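Local coordinates for ATP-dependent Clp protease adapter protein ClpS 2 (Agrobacterium tumefaciens, PDB 4YJM) that probably modulates the specificity of ClpAP-mediated, ATP-dependent protein degradation as an adaptor that binds the N-terminal domain of the chaperone ClpA, at residues L29-D32 and Y33-R36. Sequence-based numbering, arbitrary orientation.
Sequences LNDD and YTPR
An Asx turn shapes the loop that leads from strand 23-29 into helix 36-47: the carboxylate of Asp-31 folds forward onto the two residues that follow Asp-32. OD1 of Asp-31 accepts from Tyr-33 N at 2.7 Å, using its anti lone pair, with an N-H...O angle of 160°. On its syn side, slightly out of the carboxylate plane, Asp-31 OD1 also receives Thr-34 N at 2.6 Å in an almost straight bond (170°). The second oxygen is engaged as well, because Thr-34 OG1 donates to Asp-31 OD2 at 2.8 Å from a position further out of that plane. Three bonds thus fix the rotation of the carboxylate. Asp-31 can reach these donors because its chi1 of 72° sets CG between its own backbone N and carbonyl carbon. Aspartate suits the place by offering two acceptors on a short arm, and threonine because its hydroxyl, held beside its own backbone N, lets side chain and N-H reach both oxygens of one carboxylate.

A water 2.6 Å from Asp-31 O and 2.9 Å from Thr-34 O is placed to bridge the two carbonyls as a donor, though it has further acceptors within reach. CB of Asp-32 lies over a face of the Tyr-33 ring, 4.2 Å from its centroid, a CH-pi contact in an exposed setting.

Asn-30, Asp-32 and His-62 probably correspond to the ClpS residues that receive the alpha-amino end of an N-degron, so the turn probably shapes that pocket's rim, unliganded in this apo structure. Pro-35, at the N-cap position of helix 36-47, has no N-H that would need an acceptor, and its ring, resting on Phe-93, restricts the backbone there. Thr-34 packs against Pro-94 and Leu-95, while Asn-30 touches His-62 of helix 51-64, placing the turn at the surface between that helix and the loop preceding strand 97-101.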
loop_
_atom_site.group_PDB
_atom_site.type_symbol
_atom_site.label_atom_id
_atom_site.label_comp_id
_atom_site.label_asym_id
_atom_site.label_seq_id
_atom_site.Cartn_x
_atom_site.Cartn_y
_atom_site.Cartn_z
ATOM N N LEU A 29 0.418 3.895 4.279
ATOM C CA LEU A 29 0.549 4.859 5.378
ATOM C C LEU A 29 1.183 4.234 6.611
ATOM O O LEU A 29 0.951 3.072 6.910
ATOM C CB LEU A 29 -0.808 5.452 5.793
ATOM C CG LEU A 29 -1.682 6.077 4.704
ATOM C CD1 LEU A 29 -2.871 6.785 5.381
ATOM C CD2 LEU A 29 -0.897 7.069 3.856
ATOM N N ASN A 30 1.976 5.014 7.321
ATOM C CA ASN A 30 2.561 4.558 8.571
ATOM C C ASN A 30 1.498 4.399 9.632
ATOM O O ASN A 30 0.515 5.134 9.630
ATOM C CB ASN A 30 3.631 5.538 9.054
ATOM C CG ASN A 30 4.279 5.107 10.371
ATOM O OD1 ASN A 30 4.928 4.063 10.446
ATOM N ND2 ASN A 30 4.120 5.928 11.408
ATOM N N ASP A 31 1.682 3.418 10.514
ATOM C CA ASP A 31 0.968 3.406 11.793
ATOM C C ASP A 31 1.769 2.686 12.864
ATOM O O ASP A 31 2.760 1.989 12.562
ATOM C CB ASP A 31 -0.419 2.769 11.656
ATOM C CG ASP A 31 -0.374 1.240 11.453
ATOM O OD1 ASP A 31 0.051 0.517 12.363
ATOM O OD2 ASP A 31 -0.787 0.775 10.376
ATOM N N ASP A 32 1.287 2.825 14.092
ATOM C CA ASP A 32 1.934 2.286 15.288
ATOM C C ASP A 32 1.476 0.899 15.704
ATOM O O ASP A 32 1.957 0.391 16.712
ATOM C CB ASP A 32 1.675 3.192 16.501
ATOM C CG ASP A 32 2.192 4.594 16.326
ATOM O OD1 ASP A 32 3.156 4.791 15.564
ATOM O OD2 ASP A 32 1.634 5.499 16.989
ATOM N N TYR A 33 0.530 0.298 14.984
ATOM C CA TYR A 33 -0.244 -0.807 15.575
ATOM C C TYR A 33 -0.282 -2.058 14.716
ATOM O O TYR A 33 -0.469 -3.156 15.227
ATOM C CB TYR A 33 -1.677 -0.351 15.863
ATOM C CG TYR A 33 -1.748 0.615 17.013
ATOM C CD1 TYR A 33 -1.628 0.169 18.324
ATOM C CD2 TYR A 33 -1.914 1.973 16.792
ATOM C CE1 TYR A 33 -1.675 1.049 19.380
ATOM C CE2 TYR A 33 -1.966 2.861 17.847
ATOM C CZ TYR A 33 -1.845 2.393 19.137
ATOM O OH TYR A 33 -1.893 3.273 20.189
ATOM N N THR A 34 -0.105 -1.905 13.418
ATOM C CA THR A 34 -0.146 -3.069 12.549
ATOM C C THR A 34 1.196 -3.776 12.611
ATOM O O THR A 34 2.225 -3.152 12.361
ATOM C CB THR A 34 -0.469 -2.673 11.078
ATOM O OG1 THR A 34 -1.640 -1.829 11.023
ATOM C CG2 THR A 34 -0.704 -3.927 10.243
ATOM N N PRO A 35 1.204 -5.094 12.887
ATOM C CA PRO A 35 2.516 -5.751 12.942
ATOM C C PRO A 35 3.265 -5.743 11.617
ATOM O O PRO A 35 2.686 -5.950 10.550
ATOM C CB PRO A 35 2.182 -7.196 13.354
ATOM C CG PRO A 35 0.820 -7.139 13.935
ATOM C CD PRO A 35 0.108 -6.007 13.253
ATOM N N ARG A 36 4.573 -5.535 11.723
ATOM C CA ARG A 36 5.470 -5.473 10.583
ATOM C C ARG A 36 5.310 -6.716 9.693
ATOM O O ARG A 36 5.255 -6.620 8.474
ATOM C CB ARG A 36 6.908 -5.335 11.102
ATOM C CG ARG A 36 8.008 -5.254 10.051
ATOM C CD ARG A 36 9.352 -4.834 10.666
ATOM N NE ARG A 36 9.237 -3.595 11.437
ATOM C CZ ARG A 36 9.196 -3.517 12.766
ATOM N NH1 ARG A 36 9.274 -4.607 13.520
ATOM N NH2 ARG A 36 9.082 -2.332 13.347
HETATM O O HOH W 1 3.372 -0.494 12.004
#